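Local coordinates for protein inactive glucansucrase (Lactobacillus reuteri, PDB 5JBD) that belongs to glycoside hydrolase family 70 as an inactive glucansucrase, a multidomain protein built round a circularly permuted TIM barrel, at residues 46-51 / 863-868; 105-110 / 137-142; 626-631 / 643-648. One frame throughout, in Å; residues are numbered along the deposited sequence. Where two conformers were deposited one is given.

Contact 1: 46-51 / 863-868; sequences INNIDG and AYLNSG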
loop_
_atom_site.group_PDB
_atom_site.type_symbol
_atom_site.label_atom_id
_atom_site.label_comp_id
_atom_site.label_asym_id
_atom_site.label_seq_id
_atom_site.Cartn_x
_atom_site.Cartn_y
_atom_site.Cartn_z
ATOM N N ILE A 46 34.996 -3.867 -17.719
ATOM C CA ILE A 46 34.570 -4.685 -16.578
ATOM C C ILE A 46 33.307 -4.086 -15.940
ATOM O O ILE A 46 33.366 -3.002 -15.367
ATOM C CB ILE A 46 35.685 -4.810 -15.503
ATOM C CG1 ILE A 46 37.012 -5.344 -16.088
ATOM C CG2 ILE A 46 35.219 -5.713 -14.360
ATOM C CD1 ILE A 46 38.173 -5.284 -15.111
ATOM N N ASN A 47 32.173 -4.779 -16.037
ATOM C CA ASN A 47 30.959 -4.365 -15.296
ATOM C C ASN A 47 31.301 -4.336 -13.797
ATOM O O ASN A 47 31.978 -5.237 -13.285
ATOM C CB ASN A 47 29.770 -5.325 -15.509
ATOM C CG ASN A 47 29.073 -5.205 -16.896
ATOM O OD1 ASN A 47 28.315 -6.115 -17.292
ATOM N ND2 ASN A 47 29.309 -4.109 -17.631
ATOM N N ASN A 48 30.854 -3.295 -13.115
ATOM C CA ASN A 48 31.006 -3.219 -11.677
ATOM C C ASN A 48 29.897 -2.356 -11.065
ATOM O O ASN A 48 29.222 -1.589 -11.761
ATOM C CB ASN A 48 32.381 -2.660 -11.325
ATOM C CG ASN A 48 32.508 -1.200 -11.690
ATOM O OD1 ASN A 48 32.373 -0.323 -10.838
ATOM N ND2 ASN A 48 32.686 -0.926 -12.974
ATOM N N ILE A 49 29.731 -2.501 -9.762
ATOM C CA ILE A 49 28.671 -1.822 -9.002
ATOM C C ILE A 49 29.368 -1.121 -7.849
ATOM O O ILE A 49 29.825 -1.767 -6.924
ATOM C CB ILE A 49 27.606 -2.817 -8.496
ATOM C CG1 ILE A 49 27.026 -3.622 -9.675
ATOM C CG2 ILE A 49 26.483 -2.064 -7.768
ATOM C CD1 ILE A 49 26.080 -4.735 -9.286
ATOM N N ASP A 50 29.522 0.196 -7.969
ATOM C CA ASP A 50 30.341 0.993 -7.050
ATOM C C ASP A 50 31.731 0.387 -6.751
ATOM O O ASP A 50 32.187 0.389 -5.611
ATOM C CB ASP A 50 29.560 1.222 -5.744
ATOM C CG ASP A 50 28.211 1.874 -5.977
ATOM O OD1 ASP A 50 28.187 3.026 -6.455
ATOM O OD2 ASP A 50 27.172 1.240 -5.703
ATOM N N GLY A 51 32.388 -0.140 -7.786
ATOM C CA GLY A 51 33.727 -0.769 -7.666
ATOM C C GLY A 51 33.725 -2.283 -7.461
ATOM O O GLY A 51 34.714 -2.955 -7.772
ATOM N N ALA A 863 36.668 -8.308 -4.164
ATOM C CA ALA A 863 37.252 -7.815 -5.400
ATOM C C ALA A 863 36.858 -6.349 -5.540
ATOM O O ALA A 863 35.790 -5.934 -5.066
ATOM C CB ALA A 863 36.759 -8.617 -6.597
ATOM N N TYR A 864 37.730 -5.555 -6.148
ATOM C CA TYR A 864 37.455 -4.121 -6.281
ATOM C C TYR A 864 38.153 -3.557 -7.489
ATOM O O TYR A 864 39.291 -3.926 -7.777
ATOM C CB TYR A 864 37.879 -3.364 -5.016
ATOM C CG TYR A 864 37.320 -1.963 -4.909
ATOM C CD1 TYR A 864 36.048 -1.729 -4.380
ATOM C CD2 TYR A 864 38.062 -0.866 -5.328
ATOM C CE1 TYR A 864 35.533 -0.444 -4.280
ATOM C CE2 TYR A 864 37.560 0.422 -5.234
ATOM C CZ TYR A 864 36.301 0.635 -4.702
ATOM O OH TYR A 864 35.816 1.929 -4.613
ATOM N N LEU A 865 37.454 -2.670 -8.190
ATOM C CA LEU A 865 37.992 -1.997 -9.352
ATOM C C LEU A 865 38.086 -0.513 -9.033
ATOM O O LEU A 865 37.077 0.184 -8.954
ATOM C CB LEU A 865 37.099 -2.242 -10.560
ATOM C CG LEU A 865 37.603 -1.656 -11.871
ATOM C CD1 LEU A 865 38.958 -2.257 -12.251
ATOM C CD2 LEU A 865 36.569 -1.889 -12.960
ATOM N N ASN A 866 39.314 -0.051 -8.816
ATOM C CA ASN A 866 39.592 1.360 -8.597
ATOM C C ASN A 866 39.619 2.035 -9.954
ATOM O O ASN A 866 40.559 1.845 -10.724
ATOM C CB ASN A 866 40.931 1.528 -7.871
ATOM C CG ASN A 866 41.222 2.972 -7.484
ATOM O OD1 ASN A 866 41.170 3.880 -8.314
ATOM N ND2 ASN A 866 41.550 3.186 -6.218
ATOM N N SER A 867 38.571 2.785 -10.260
ATOM C CA SER A 867 38.506 3.575 -11.488
ATOM C C SER A 867 37.403 4.608 -11.327
ATOM O O SER A 867 36.452 4.389 -10.573
ATOM C CB SER A 867 38.256 2.685 -12.731
ATOM O OG SER A 867 36.917 2.225 -12.799
ATOM N N GLY A 868 37.523 5.730 -12.026
ATOM C CA GLY A 868 36.564 6.831 -11.882
ATOM C C GLY A 868 36.440 7.294 -10.435
ATOM O O GLY A 868 37.453 7.507 -9.769
HETATM O O HOH W 1 33.047 2.363 -3.874
#

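Contact 2: 105-110 / 137-142; sequences YENANY and RYVIEQ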
loop_
_atom_site.group_PDB
_atom_site.type_symbol
_atom_site.label_atom_id
_atom_site.label_comp_id
_atom_site.label_asym_id
_atom_site.label_seq_id
_atom_site.Cartn_x
_atom_site.Cartn_y
_atom_site.Cartn_z
ATOM N N TYR A 105 26.437 -28.033 -24.114
ATOM C CA TYR A 105 27.873 -27.767 -24.314
ATOM C C TYR A 105 28.721 -29.019 -24.099
ATOM O O TYR A 105 29.737 -29.000 -23.399
ATOM C CB TYR A 105 28.324 -26.625 -23.405
ATOM C CG TYR A 105 27.523 -25.338 -23.590
ATOM C CD1 TYR A 105 26.312 -25.144 -22.917
ATOM C CD2 TYR A 105 27.975 -24.323 -24.430
ATOM C CE1 TYR A 105 25.585 -23.983 -23.074
ATOM C CE2 TYR A 105 27.246 -23.155 -24.595
ATOM C CZ TYR A 105 26.050 -22.987 -23.915
ATOM O OH TYR A 105 25.315 -21.833 -24.055
ATOM N N GLU A 106 28.289 -30.100 -24.734
ATOM C CA GLU A 106 28.997 -31.379 -24.719
ATOM C C GLU A 106 29.986 -31.423 -25.892
ATOM O O GLU A 106 29.655 -30.993 -26.993
ATOM C CB GLU A 106 27.973 -32.522 -24.830
ATOM C CG GLU A 106 28.405 -33.827 -24.177
ATOM C CD GLU A 106 27.327 -34.912 -24.164
ATOM O OE1 GLU A 106 26.192 -34.677 -24.636
ATOM O OE2 GLU A 106 27.630 -36.022 -23.680
ATOM N N ASN A 107 31.198 -31.921 -25.644
ATOM C CA ASN A 107 32.157 -32.241 -26.718
ATOM C C ASN A 107 33.197 -33.263 -26.224
ATOM O O ASN A 107 34.075 -32.932 -25.421
ATOM C CB ASN A 107 32.853 -30.971 -27.241
ATOM C CG ASN A 107 33.598 -31.199 -28.550
ATOM O OD1 ASN A 107 34.186 -32.254 -28.769
ATOM N ND2 ASN A 107 33.592 -30.194 -29.417
ATOM N N ALA A 108 33.082 -34.499 -26.712
ATOM C CA ALA A 108 34.014 -35.593 -26.366
ATOM C C ALA A 108 35.472 -35.320 -26.758
ATOM O O ALA A 108 36.385 -35.806 -26.094
ATOM C CB ALA A 108 33.552 -36.904 -26.996
ATOM N N ASN A 109 35.683 -34.552 -27.828
ATOM C CA ASN A 109 37.029 -34.191 -28.268
ATOM C C ASN A 109 37.766 -33.261 -27.293
ATOM O O ASN A 109 38.999 -33.199 -27.328
ATOM C CB ASN A 109 36.987 -33.582 -29.678
ATOM C CG ASN A 109 36.552 -34.585 -30.729
ATOM O OD1 ASN A 109 37.124 -35.678 -30.850
ATOM N ND2 ASN A 109 35.572 -34.200 -31.531
ATOM N N TYR A 110 37.023 -32.554 -26.430
ATOM C CA TYR A 110 37.601 -31.690 -25.384
ATOM C C TYR A 110 37.415 -32.251 -23.961
ATOM O O TYR A 110 37.505 -31.502 -22.981
ATOM C CB TYR A 110 37.041 -30.255 -25.523
ATOM C CG TYR A 110 37.535 -29.590 -26.778
ATOM C CD1 TYR A 110 36.913 -29.819 -28.003
ATOM C CD2 TYR A 110 38.670 -28.788 -26.759
ATOM C CE1 TYR A 110 37.395 -29.250 -29.175
ATOM C CE2 TYR A 110 39.164 -28.212 -27.923
ATOM C CZ TYR A 110 38.522 -28.442 -29.131
ATOM O OH TYR A 110 39.015 -27.876 -30.283
ATOM N N ARG A 137 35.361 -23.422 -21.907
ATOM C CA ARG A 137 35.373 -22.119 -22.569
ATOM C C ARG A 137 35.534 -22.248 -24.100
ATOM O O ARG A 137 34.830 -21.564 -24.847
ATOM C CB ARG A 137 36.418 -21.187 -21.963
ATOM C CG ARG A 137 36.036 -20.696 -20.575
ATOM C CD ARG A 137 36.903 -19.527 -20.141
ATOM N NE ARG A 137 38.273 -19.927 -19.787
ATOM C CZ ARG A 137 38.646 -20.401 -18.591
ATOM N NH1 ARG A 137 37.788 -20.531 -17.587
ATOM N NH2 ARG A 137 39.913 -20.736 -18.390
ATOM N N TYR A 138 36.409 -23.153 -24.551
ATOM C CA TYR A 138 36.580 -23.432 -25.990
ATOM C C TYR A 138 35.264 -23.953 -26.603
ATOM O O TYR A 138 34.855 -23.519 -27.677
ATOM C CB TYR A 138 37.735 -24.432 -26.249
ATOM C CG TYR A 138 39.099 -24.030 -25.703
ATOM C CD1 TYR A 138 39.521 -22.691 -25.684
ATOM C CD2 TYR A 138 39.987 -24.996 -25.212
ATOM C CE1 TYR A 138 40.765 -22.328 -25.186
ATOM C CE2 TYR A 138 41.237 -24.636 -24.704
ATOM C CZ TYR A 138 41.617 -23.302 -24.690
ATOM O OH TYR A 138 42.829 -22.925 -24.171
ATOM N N VAL A 139 34.593 -24.850 -25.881
ATOM C CA VAL A 139 33.310 -25.419 -26.327
ATOM C C VAL A 139 32.213 -24.343 -26.318
ATOM O O VAL A 139 31.413 -24.283 -27.238
ATOM C CB VAL A 139 32.921 -26.668 -25.492
ATOM C CG1 VAL A 139 31.518 -27.167 -25.843
ATOM C CG2 VAL A 139 33.951 -27.784 -25.703
ATOM N N ILE A 140 32.230 -23.465 -25.321
ATOM C CA ILE A 140 31.312 -22.310 -25.284
ATOM C C ILE A 140 31.548 -21.382 -26.498
ATOM O O ILE A 140 30.584 -20.922 -27.114
ATOM C CB ILE A 140 31.409 -21.538 -23.950
ATOM C CG1 ILE A 140 30.772 -22.365 -22.833
ATOM C CG2 ILE A 140 30.689 -20.187 -24.018
ATOM C CD1 ILE A 140 30.992 -21.816 -21.444
ATOM N N GLU A 141 32.807 -21.093 -26.818
ATOM C CA GLU A 141 33.128 -20.226 -27.967
ATOM C C GLU A 141 32.712 -20.865 -29.297
ATOM O O GLU A 141 32.306 -20.171 -30.230
ATOM C CB GLU A 141 34.623 -19.875 -27.988
ATOM C CG GLU A 141 35.083 -18.982 -26.830
ATOM C CD GLU A 141 34.450 -17.600 -26.826
ATOM O OE1 GLU A 141 34.076 -17.093 -27.902
ATOM O OE2 GLU A 141 34.334 -16.994 -25.737
ATOM N N GLN A 142 32.808 -22.188 -29.390
ATOM C CA GLN A 142 32.254 -22.897 -30.547
ATOM C C GLN A 142 30.741 -22.685 -30.646
ATOM O O GLN A 142 30.220 -22.449 -31.740
ATOM C CB GLN A 142 32.557 -24.379 -30.474
ATOM C CG GLN A 142 34.011 -24.728 -30.654
ATOM C CD GLN A 142 34.286 -26.127 -30.098
ATOM O OE1 GLN A 142 33.364 -26.949 -29.936
ATOM N NE2 GLN A 142 35.533 -26.385 -29.748
#

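Contact 3: 626-631 / 643-648; sequences VTTNAS and SNAALD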
loop_
_atom_site.group_PDB
_atom_site.type_symbol
_atom_site.label_atom_id
_atom_site.label_comp_id
_atom_site.label_asym_id
_atom_site.label_seq_id
_atom_site.Cartn_x
_atom_site.Cartn_y
_atom_site.Cartn_z
ATOM N N VAL A 626 -29.425 18.277 5.926
ATOM C CA VAL A 626 -29.128 18.579 7.328
ATOM C C VAL A 626 -27.645 18.862 7.590
ATOM O O VAL A 626 -27.224 18.860 8.743
ATOM C CB VAL A 626 -29.625 17.467 8.292
ATOM C CG1 VAL A 626 -31.155 17.432 8.319
ATOM C CG2 VAL A 626 -29.033 16.105 7.943
ATOM N N THR A 627 -26.864 19.102 6.529
ATOM C CA THR A 627 -25.488 19.570 6.668
ATOM C C THR A 627 -25.392 20.692 7.692
ATOM O O THR A 627 -26.161 21.631 7.643
ATOM C CB THR A 627 -24.943 20.080 5.319
ATOM O OG1 THR A 627 -24.892 18.991 4.396
ATOM C CG2 THR A 627 -23.526 20.658 5.457
ATOM N N THR A 628 -24.461 20.560 8.635
ATOM C CA THR A 628 -24.123 21.641 9.551
ATOM C C THR A 628 -22.883 22.373 9.009
ATOM O O THR A 628 -21.877 21.730 8.717
ATOM C CB THR A 628 -23.880 21.109 10.974
ATOM O OG1 THR A 628 -25.100 20.569 11.480
ATOM C CG2 THR A 628 -23.414 22.213 11.913
ATOM N N ASN A 629 -22.977 23.697 8.853
ATOM C CA ASN A 629 -21.864 24.496 8.315
ATOM C C ASN A 629 -20.789 24.672 9.396
ATOM O O ASN A 629 -21.101 24.885 10.578
ATOM C CB ASN A 629 -22.333 25.862 7.784
ATOM C CG ASN A 629 -23.310 25.754 6.606
ATOM O OD1 ASN A 629 -24.237 26.564 6.497
ATOM N ND2 ASN A 629 -23.122 24.760 5.728
ATOM N N ALA A 630 -19.530 24.537 8.993
ATOM C CA ALA A 630 -18.401 24.614 9.927
ATOM C C ALA A 630 -18.251 25.979 10.614
ATOM O O ALA A 630 -17.664 26.052 11.689
ATOM C CB ALA A 630 -17.102 24.227 9.216
ATOM N N SER A 631 -18.768 27.044 9.994
ATOM C CA SER A 631 -18.780 28.376 10.610
ATOM C C SER A 631 -19.669 28.440 11.855
ATOM O O SER A 631 -19.529 29.350 12.661
ATOM C CB SER A 631 -19.221 29.449 9.599
ATOM O OG SER A 631 -20.571 29.272 9.198
ATOM N N SER A 643 -14.544 16.595 16.262
ATOM C CA SER A 643 -15.663 15.665 15.994
ATOM C C SER A 643 -16.959 16.317 16.440
ATOM O O SER A 643 -17.326 16.271 17.610
ATOM C CB SER A 643 -15.431 14.321 16.701
ATOM O OG SER A 643 -16.339 13.314 16.255
ATOM N N ASN A 644 -17.648 16.951 15.499
ATOM C CA ASN A 644 -18.897 17.663 15.788
ATOM C C ASN A 644 -19.830 17.503 14.595
ATOM O O ASN A 644 -19.478 16.820 13.630
ATOM C CB ASN A 644 -18.607 19.147 16.109
ATOM C CG ASN A 644 -17.807 19.847 15.022
ATOM O OD1 ASN A 644 -18.027 19.633 13.831
ATOM N ND2 ASN A 644 -16.873 20.701 15.435
ATOM N N ALA A 645 -20.995 18.137 14.649
ATOM C CA ALA A 645 -21.982 18.034 13.573
ATOM C C ALA A 645 -21.456 18.460 12.188
ATOM O O ALA A 645 -21.863 17.888 11.148
ATOM C CB ALA A 645 -23.238 18.825 13.942
ATOM N N ALA A 646 -20.544 19.434 12.147
ATOM C CA ALA A 646 -19.992 19.865 10.859
ATOM C C ALA A 646 -19.069 18.807 10.263
ATOM O O ALA A 646 -19.198 18.469 9.082
ATOM C CB ALA A 646 -19.288 21.205 10.975
ATOM N N LEU A 647 -18.157 18.263 11.060
ATOM C CA LEU A 647 -17.261 17.223 10.546
ATOM C C LEU A 647 -18.058 15.966 10.175
ATOM O O LEU A 647 -17.770 15.326 9.148
ATOM C CB LEU A 647 -16.172 16.869 11.554
ATOM C CG LEU A 647 -15.060 15.970 10.997
ATOM C CD1 LEU A 647 -14.237 16.719 9.954
ATOM C CD2 LEU A 647 -14.151 15.483 12.106
ATOM N N ASP A 648 -19.054 15.636 10.996
ATOM C CA ASP A 648 -19.964 14.490 10.735
ATOM C C ASP A 648 -20.734 14.616 9.432
ATOM O O ASP A 648 -21.158 13.604 8.872
ATOM C CB ASP A 648 -21.011 14.313 11.864
ATOM C CG ASP A 648 -20.446 13.736 13.148
ATOM O OD1 ASP A 648 -19.276 13.321 13.198
ATOM O OD2 ASP A 648 -21.211 13.654 14.139
HETATM O O HOH W 2 -20.052 20.890 6.809
#

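Contact 1: 46-51 / 863-868
Tyr864 lays its ring against the backbone of Asp50 and Gly51, joining an early loop of the chain to one near its C-terminal end. Such a meeting of distant chain ends fits the U-shaped course of family 70 proteins, whose outer domains draw on both the N- and C-terminal parts. The phenol can be followed outward. CB leaves the backbone with CG anti to the backbone N (chi1 -165°), which carries the ring alongside Gly51. CG and CD1 pass Gly51 O, CD1 being 3.8 Å from it. Farther out, CE1 comes within 3.7 Å of Asp50 O, which approaches obliquely. CE1 and then CZ also pass Gly51 CA. Gly51, with no side chain in the way, rests this CA over one face near the ring's rim, a CH-pi contact 4.2 Å from the centroid of the Tyr864 ring. At the tip, OH hydrogen-bonds with Ala872 N and with a water in the ring plane; that water donates to Asp50 O. Phe873 and Tyr52 meet the same ring edge-to-face.

The backbones are tied by Leu865 N donating to Gly51 O over 2.8 Å, in the carbonyl plane and on a lone pair; Tyr864 CA adds a CA-H...O contact to the same oxygen. Beyond this bond the Leu865 side chain reaches across with its CD2 branch, 4.0 Å from Ile46 CB, and crosses the Asn48 side chain at about a right angle. Asn48 shapes the loop: ND2 donates to Ile46 O and also bonds Ser43 OG. Its OD1 closes an Asx motif, taking Gly51 N at 3.1 Å in the plane of the side-chain carbonyl, on a lone pair.

Contact 2: 105-110 / 137-142
Val139 is the apolar centre, its two methyls dividing the 105-110 loop between them. With CG1 anti to the backbone N (chi1 174°), that branch faces the Tyr105 end, 4.1 Å from Tyr105 CB, while CG2 is left to meet the other half of the turn. The CG1 methyl also lies 3.5 Å from Tyr105 O, which is buried here with no hydrogen-bonding partner in the model. CG2 touches Asn107 CB at 3.7 Å and Tyr110 CB at 4.0 Å, and the Tyr110 and Val139 side chains slide past each other in opposite directions. On the Tyr105 side, Tyr105 CD2 packs obliquely on Ile140 CG1 at 3.8 Å; on the other side Tyr110 CE2 grazes Tyr138 CD2.

Polarity grows outward. Asn107 works with both ends of its amide: OD1 accepts from Asn109 N at 2.9 Å, an Asx turn, and so faces back into the loop, whereas ND2 gives a weak bond to Gln142 OE1 (3.3 Å, bent to 133° at the hydrogen). The side-chain amide planes of Asn107 and Gln142 stand 68° apart. Gln142 reaches this far because its chain is extended beyond CG. Its NE2 lies obliquely off the Tyr110 ring, 3.5 Å from CE1, but hydrogen-bonds to Gln66 O.

In the chain the loop connects helix 90-101 to helix 114-117, and it passes across helix 126-147. Helix 151-162 completes the surroundings, supplying Asp156 to the Tyr105 hydroxyl and Leu153 to Ile140; Phe100 of helix 90-101 meets the Tyr105 ring.

Contact 3: 626-631 / 643-648
Peptide planes are the flat groups here, and both Thr628 and Ala646 pack against them. Thr628 CB stands almost squarely over one face of the 645-646 peptide, 3.8 Å from Ala645 C. Conversely, the Ala646 methyl lies above the plane of the 629-630 peptide but offset past its rim, 3.7 Å from Ala630 CA. Closer still to Ala646 CB is Thr628 O, at 3.5 Å. With Thr628 CG2 anti to the backbone N (chi1 -65° for OG1), both branches face the Ala645 methyl from one side, OG1 coming to 3.5 Å from Ala645 CB and CG2 to 4.0 Å.

Thr628 O adds a CA-H...O contact with Ala646 CA at 3.4 Å. The same oxygen takes a hydrogen bond from a water, which also gives a weak one to Ala646 O.

Behind this surface a short, weakly bonded helical turn at about 645-648 has Asn644 at its N-cap. Its OD1 receives Leu647 N at 3.1 Å, nearly straight at the hydrogen (167°), and a weak second bond from Ala646 N; ND2 goes to Asn380 OD1. Glu379 OE1 takes Ala645 N, while Ser649 OG bonds both Thr628 N and Ala645 O and so spans the two segments.

No direct hydrogen bond joins 626-631 to 643-648. Methyl-to-peptide packing and one CA-H...O contact make the direct fit; the shared water and Ser649, just past the helical turn, add indirect polar links.

How the contacts relate
Contact 1 joins residues 812 positions apart, and contacts 2 and 3 are both nested within the chain it closes; those two follow in series. Contacts 1 and 2 share one side of the molecule, with centres 31 Å apart and nearest atoms about 15 Å apart. Contact 3 lies opposite, its centre 63 Å from contact 1 and 81 Å from contact 2, just ahead of barrel strand 652-654. The calcium ion is held by Glu237, Asp243, Asn287 and Asn751, none of them in these segments. Contact 1 does reach the same antiparallel sheet as Asp243, because Asp50 OD2 bonds Ala761 N on strand 758-767.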